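Local atomic coordinates of 16S rRNA methylase (Uncultured bacterium, PDB entry 7JLZ), a protein that probably methylates adenine 1408 of 16S ribosomal RNA in the 30S subunit, a modification that confers aminoglycoside resistance. Residues Met1-Lys14 / Ile77-Leu90. Residues are numbered along the deposited sequence; the frame is centred on the assembly and turned at random. Where two conformers were deposited one is given.
With SO4 (sulfate ion), chain B; SO4 (sulfate ion), chain D.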
loop_
_atom_site.group_PDB
_atom_site.type_symbol
_atom_site.label_atom_id
_atom_site.label_comp_id
_atom_site.label_asym_id
_atom_site.label_seq_id
_atom_site.Cartn_x
_atom_site.Cartn_y
_atom_site.Cartn_z
ATOM N N MET A 1 -14.385 2.560 -12.144
ATOM C CA MET A 1 -13.262 3.241 -11.504
ATOM C C MET A 1 -12.428 3.955 -12.556
ATOM O O MET A 1 -12.576 3.698 -13.749
ATOM C CB MET A 1 -12.407 2.249 -10.732
ATOM C CG MET A 1 -11.611 1.334 -11.614
ATOM S SD MET A 1 -10.806 0.038 -10.654
ATOM C CE MET A 1 -9.915 -0.795 -11.971
ATOM N N LYS A 2 -11.536 4.843 -12.118
ATOM C CA LYS A 2 -10.816 5.730 -13.020
ATOM C C LYS A 2 -9.338 5.350 -13.025
ATOM O O LYS A 2 -8.662 5.466 -11.998
ATOM C CB LYS A 2 -11.012 7.189 -12.605
ATOM C CG LYS A 2 -12.469 7.679 -12.668
ATOM C CD LYS A 2 -13.028 7.676 -14.087
ATOM C CE LYS A 2 -14.426 8.361 -14.172
ATOM N NZ LYS A 2 -15.482 7.651 -13.394
ATOM N N VAL A 3 -8.853 4.890 -14.181
ATOM C CA VAL A 3 -7.478 4.435 -14.365
ATOM C C VAL A 3 -6.660 5.590 -14.927
ATOM O O VAL A 3 -7.084 6.243 -15.888
ATOM C CB VAL A 3 -7.431 3.204 -15.288
ATOM C CG1 VAL A 3 -6.016 2.856 -15.685
ATOM C CG2 VAL A 3 -8.104 1.996 -14.602
ATOM N N VAL A 4 -5.500 5.851 -14.324
ATOM C CA VAL A 4 -4.630 6.949 -14.724
ATOM C C VAL A 4 -3.597 6.446 -15.722
ATOM O O VAL A 4 -2.912 5.445 -15.479
ATOM C CB VAL A 4 -3.933 7.581 -13.504
ATOM C CG1 VAL A 4 -2.971 8.699 -13.941
ATOM C CG2 VAL A 4 -4.951 8.102 -12.493
ATOM N N THR A 5 -3.448 7.172 -16.830
ATOM C CA THR A 5 -2.390 6.917 -17.811
ATOM C C THR A 5 -1.854 8.279 -18.243
ATOM O O THR A 5 -2.481 8.964 -19.056
ATOM C CB THR A 5 -2.897 6.114 -19.005
ATOM O OG1 THR A 5 -3.374 4.837 -18.562
ATOM C CG2 THR A 5 -1.790 5.895 -20.003
ATOM N N GLY A 6 -0.716 8.671 -17.684
ATOM C CA GLY A 6 -0.173 9.988 -17.988
ATOM C C GLY A 6 -1.127 11.076 -17.534
ATOM O O GLY A 6 -1.671 11.041 -16.422
ATOM N N LYS A 7 -1.374 12.034 -18.417
ATOM C CA LYS A 7 -2.247 13.155 -18.101
ATOM C C LYS A 7 -3.719 12.827 -18.295
ATOM O O LYS A 7 -4.555 13.735 -18.233
ATOM C CB LYS A 7 -1.867 14.373 -18.949
ATOM C CG LYS A 7 -0.527 14.971 -18.554
ATOM C CD LYS A 7 -0.332 16.360 -19.144
ATOM C CE LYS A 7 1.011 16.938 -18.727
ATOM N NZ LYS A 7 1.140 18.368 -19.121
ATOM N N SER A 8 -4.066 11.560 -18.506
ATOM C CA SER A 8 -5.445 11.198 -18.793
ATOM C C SER A 8 -5.959 10.163 -17.807
ATOM O O SER A 8 -5.196 9.380 -17.227
ATOM C CB SER A 8 -5.594 10.660 -20.225
ATOM O OG SER A 8 -5.465 9.250 -20.247
ATOM N N ILE A 9 -7.274 10.183 -17.615
ATOM C CA ILE A 9 -7.937 9.141 -16.842
ATOM C C ILE A 9 -9.048 8.553 -17.691
ATOM O O ILE A 9 -9.670 9.231 -18.513
ATOM C CB ILE A 9 -8.502 9.612 -15.483
ATOM C CG1 ILE A 9 -9.602 10.653 -15.673
ATOM C CG2 ILE A 9 -7.382 10.136 -14.571
ATOM C CD1 ILE A 9 -10.342 10.973 -14.395
ATOM N N LYS A 10 -9.265 7.254 -17.508
ATOM C CA LYS A 10 -10.271 6.542 -18.287
ATOM C C LYS A 10 -11.036 5.612 -17.371
ATOM O O LYS A 10 -10.458 5.000 -16.469
ATOM C CB LYS A 10 -9.666 5.730 -19.434
ATOM C CG LYS A 10 -8.853 6.549 -20.418
ATOM C CD LYS A 10 -8.587 5.777 -21.697
ATOM C CE LYS A 10 -7.297 6.237 -22.360
ATOM N NZ LYS A 10 -6.989 5.456 -23.595
ATOM N N GLU A 11 -12.335 5.510 -17.619
ATOM C CA GLU A 11 -13.175 4.634 -16.825
ATOM C C GLU A 11 -12.968 3.183 -17.236
ATOM O O GLU A 11 -12.957 2.853 -18.426
ATOM C CB GLU A 11 -14.638 5.003 -16.978
ATOM C CG GLU A 11 -15.522 4.047 -16.216
ATOM C CD GLU A 11 -16.950 4.455 -16.262
ATOM O OE1 GLU A 11 -17.482 4.829 -15.196
ATOM O OE2 GLU A 11 -17.531 4.415 -17.372
ATOM N N VAL A 12 -12.812 2.320 -16.239
ATOM C CA VAL A 12 -12.805 0.877 -16.421
ATOM C C VAL A 12 -13.839 0.324 -15.459
ATOM O O VAL A 12 -13.765 0.596 -14.259
ATOM C CB VAL A 12 -11.419 0.277 -16.139
ATOM C CG1 VAL A 12 -11.448 -1.224 -16.271
ATOM C CG2 VAL A 12 -10.368 0.885 -17.086
ATOM N N ASP A 13 -14.814 -0.420 -15.976
ATOM C CA ASP A 13 -15.846 -0.942 -15.093
ATOM C C ASP A 13 -15.476 -2.338 -14.596
ATOM O O ASP A 13 -14.489 -2.943 -15.025
ATOM C CB ASP A 13 -17.220 -0.931 -15.771
ATOM C CG ASP A 13 -17.342 -1.928 -16.914
ATOM O OD1 ASP A 13 -16.384 -2.668 -17.217
ATOM O OD2 ASP A 13 -18.429 -1.960 -17.524
ATOM N N LYS A 14 -16.290 -2.844 -13.670
ATOM C CA LYS A 14 -15.951 -4.090 -12.986
ATOM C C LYS A 14 -15.781 -5.240 -13.970
ATOM O O LYS A 14 -14.883 -6.076 -13.808
ATOM C CB LYS A 14 -17.031 -4.443 -11.968
ATOM C CG LYS A 14 -16.785 -5.773 -11.278
ATOM C CD LYS A 14 -15.617 -5.672 -10.308
ATOM C CE LYS A 14 -15.354 -6.997 -9.612
ATOM N NZ LYS A 14 -14.699 -6.814 -8.286
ATOM N N ILE A 77 -0.912 -1.034 -12.826
ATOM C CA ILE A 77 -2.062 -0.189 -13.108
ATOM C C ILE A 77 -2.221 0.812 -11.971
ATOM O O ILE A 77 -1.878 0.532 -10.816
ATOM C CB ILE A 77 -3.338 -1.034 -13.323
ATOM C CG1 ILE A 77 -4.477 -0.172 -13.860
ATOM C CG2 ILE A 77 -3.743 -1.737 -12.052
ATOM C CD1 ILE A 77 -5.759 -0.938 -14.039
ATOM N N TYR A 78 -2.717 2.006 -12.318
ATOM C CA TYR A 78 -2.770 3.146 -11.413
ATOM C C TYR A 78 -4.169 3.737 -11.409
ATOM O O TYR A 78 -4.702 4.066 -12.472
ATOM C CB TYR A 78 -1.743 4.216 -11.829
ATOM C CG TYR A 78 -0.336 3.662 -11.909
ATOM C CD1 TYR A 78 0.116 3.003 -13.059
ATOM C CD2 TYR A 78 0.537 3.785 -10.835
ATOM C CE1 TYR A 78 1.394 2.474 -13.125
ATOM C CE2 TYR A 78 1.832 3.272 -10.900
ATOM C CZ TYR A 78 2.249 2.617 -12.049
ATOM O OH TYR A 78 3.524 2.098 -12.127
ATOM N N ILE A 79 -4.755 3.887 -10.218
ATOM C CA ILE A 79 -6.180 4.172 -10.068
ATOM C C ILE A 79 -6.385 5.344 -9.119
ATOM O O ILE A 79 -5.669 5.484 -8.121
ATOM C CB ILE A 79 -6.929 2.921 -9.547
ATOM C CG1 ILE A 79 -6.802 1.783 -10.556
ATOM C CG2 ILE A 79 -8.416 3.207 -9.252
ATOM C CD1 ILE A 79 -7.338 0.501 -10.041
ATOM N N LEU A 80 -7.372 6.183 -9.423
ATOM C CA LEU A 80 -7.750 7.252 -8.506
ATOM C C LEU A 80 -8.553 6.679 -7.344
ATOM O O LEU A 80 -9.516 5.932 -7.552
ATOM C CB LEU A 80 -8.582 8.316 -9.214
ATOM C CG LEU A 80 -7.907 9.271 -10.171
ATOM C CD1 LEU A 80 -8.931 10.303 -10.618
ATOM C CD2 LEU A 80 -6.704 9.933 -9.500
ATOM N N GLY A 81 -8.176 7.041 -6.127
ATOM C CA GLY A 81 -8.929 6.573 -4.978
ATOM C C GLY A 81 -8.354 7.110 -3.688
ATOM O O GLY A 81 -7.250 7.654 -3.647
ATOM N N SER A 82 -9.139 6.947 -2.628
ATOM C CA SER A 82 -8.793 7.378 -1.282
ATOM C C SER A 82 -9.707 6.598 -0.348
ATOM O O SER A 82 -10.616 5.897 -0.802
ATOM C CB SER A 82 -8.991 8.885 -1.093
ATOM O OG SER A 82 -10.373 9.213 -1.077
ATOM N N VAL A 83 -9.465 6.730 0.962
ATOM C CA VAL A 83 -10.360 6.096 1.940
ATOM C C VAL A 83 -11.795 6.523 1.690
ATOM O O VAL A 83 -12.718 5.700 1.672
ATOM C CB VAL A 83 -9.939 6.440 3.380
ATOM C CG1 VAL A 83 -11.044 6.036 4.366
ATOM C CG2 VAL A 83 -8.644 5.770 3.754
ATOM N N GLU A 84 -12.001 7.824 1.491
ATOM C CA GLU A 84 -13.335 8.392 1.377
ATOM C C GLU A 84 -13.980 8.121 0.023
ATOM O O GLU A 84 -15.213 8.128 -0.076
ATOM C CB GLU A 84 -13.270 9.896 1.639
ATOM C CG GLU A 84 -12.895 10.282 3.071
ATOM C CD GLU A 84 -11.443 9.981 3.444
ATOM O OE1 GLU A 84 -11.204 9.681 4.635
ATOM O OE2 GLU A 84 -10.554 10.044 2.559
ATOM N N TYR A 85 -13.178 7.900 -1.018
ATOM C CA TYR A 85 -13.656 7.597 -2.365
ATOM C C TYR A 85 -12.901 6.368 -2.845
ATOM O O TYR A 85 -12.018 6.447 -3.704
ATOM C CB TYR A 85 -13.466 8.785 -3.311
ATOM C CG TYR A 85 -14.303 9.978 -2.921
ATOM C CD1 TYR A 85 -15.636 10.081 -3.312
ATOM C CD2 TYR A 85 -13.764 11.000 -2.153
ATOM C CE1 TYR A 85 -16.402 11.176 -2.952
ATOM C CE2 TYR A 85 -14.516 12.091 -1.791
ATOM C CZ TYR A 85 -15.833 12.178 -2.190
ATOM O OH TYR A 85 -16.583 13.272 -1.826
ATOM N N PHE A 86 -13.231 5.228 -2.252
ATOM C CA PHE A 86 -12.477 4.056 -2.644
ATOM C C PHE A 86 -13.226 3.265 -3.712
ATOM O O PHE A 86 -14.452 3.116 -3.627
ATOM C CB PHE A 86 -12.215 3.162 -1.435
ATOM C CG PHE A 86 -11.228 2.089 -1.721
ATOM C CD1 PHE A 86 -11.648 0.868 -2.228
ATOM C CD2 PHE A 86 -9.872 2.326 -1.564
ATOM C CE1 PHE A 86 -10.725 -0.110 -2.529
ATOM C CE2 PHE A 86 -8.946 1.354 -1.865
ATOM C CZ PHE A 86 -9.366 0.135 -2.355
ATOM N N PRO A 87 -12.544 2.723 -4.722
ATOM C CA PRO A 87 -13.264 2.014 -5.798
ATOM C C PRO A 87 -13.815 0.672 -5.323
ATOM O O PRO A 87 -13.050 -0.232 -4.975
ATOM C CB PRO A 87 -12.195 1.828 -6.880
ATOM C CG PRO A 87 -10.886 1.903 -6.141
ATOM C CD PRO A 87 -11.104 2.880 -5.020
ATOM N N ASP A 88 -15.151 0.545 -5.336
ATOM C CA ASP A 88 -15.805 -0.702 -4.936
ATOM C C ASP A 88 -15.284 -1.895 -5.721
ATOM O O ASP A 88 -15.257 -3.021 -5.195
ATOM C CB ASP A 88 -17.321 -0.600 -5.146
ATOM C CG ASP A 88 -18.038 0.120 -4.015
ATOM O OD1 ASP A 88 -17.526 0.152 -2.878
ATOM O OD2 ASP A 88 -19.142 0.648 -4.274
ATOM N N GLU A 89 -14.914 -1.672 -6.980
ATOM C CA GLU A 89 -14.409 -2.714 -7.866
ATOM C C GLU A 89 -13.216 -3.454 -7.284
ATOM O O GLU A 89 -12.983 -4.614 -7.647
ATOM C CB GLU A 89 -14.009 -2.104 -9.217
ATOM C CG GLU A 89 -15.143 -1.466 -10.024
ATOM C CD GLU A 89 -15.220 0.052 -9.839
ATOM O OE1 GLU A 89 -14.793 0.552 -8.770
ATOM O OE2 GLU A 89 -15.711 0.742 -10.761
ATOM N N LEU A 90 -12.447 -2.821 -6.398
ATOM C CA LEU A 90 -11.243 -3.442 -5.873
ATOM C C LEU A 90 -11.441 -4.136 -4.539
ATOM O O LEU A 90 -10.505 -4.774 -4.047
ATOM C CB LEU A 90 -10.130 -2.395 -5.740
ATOM C CG LEU A 90 -9.631 -1.937 -7.114
ATOM C CD1 LEU A 90 -8.592 -0.840 -6.973
ATOM C CD2 LEU A 90 -9.058 -3.118 -7.897
HETATM S S SO4 B . 0.655 12.118 -21.738
HETATM O O1 SO4 B . 1.306 13.065 -20.875
HETATM O O2 SO4 B . 1.555 11.034 -22.027
HETATM O O3 SO4 B . 0.279 12.768 -22.965
HETATM O O4 SO4 B . -0.520 11.605 -21.088
HETATM S S SO4 D . -17.913 5.248 -10.118
HETATM O O1 SO4 D . -17.078 4.207 -10.654
HETATM O O2 SO4 D . -17.174 5.994 -9.135
HETATM O O3 SO4 D . -19.074 4.665 -9.503
HETATM O O4 SO4 D . -18.323 6.131 -11.180
HETATM O O HOH W 1 -11.446 5.338 -9.300
HETATM O O HOH W 2 -2.559 2.752 -15.359
HETATM O O HOH W 3 -15.220 -5.899 -5.983
HETATM O O HOH W 4 -18.073 -0.874 -12.313
#
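The amino terminus of Met1 forms a salt bridge with Glu89, with N 2.6 Å from OE2. The nitrogen comes from above the carboxylate plane, 48° out of it. Glu89 reaches this position through a bend at its second torsion (chi2 97°), which lays its carboxylate beside Met1 CB. Lys14 binds the same residue at the backbone: its NZ donates to Glu89 O at 2.9 Å, while its aliphatic chain runs alongside CB and CG of Glu89. Water 4 links Lys14 N to Glu89 OE2.

Met1 puts CG between its backbone N and carbonyl carbon (chi1 71°) and is extended beyond. Its methyl end thus meets the tip of Ile79, with CE 3.5 Å from CD1, a tight contact. Leu17 of helix 14-21 also packs against Met1 and Glu89.

Strands 2-5 and 77-80 are joined by a single antiparallel bridge, Val3 with Ile79. Leu80 N donates to Lys2 O at 3.0 Å, and Val4 N to Tyr78 O at 2.7 Å. Waters 1 and 2 continue the link at its two ends, from Lys2 N to Leu80 O and from Val4 O to Tyr78 N. In the conformer given, Ile77 CD1 lies 3.8 Å from Val3 CG2. CG2 of Val4 packs on CG and CD2 of Leu80, the two side chains crossing at about a right angle. The Tyr78 ring leads off from the bridge, and its OH is hydrogen-bonded to Ser68 OG.

An N-terminal beta-hairpin, with a type II' turn from Thr5 to Ser8, is thereby docked on edge strand 76-80 of the seven-stranded Rossmann-like methyltransferase sheet, order 3-2-1-4-5-7-6.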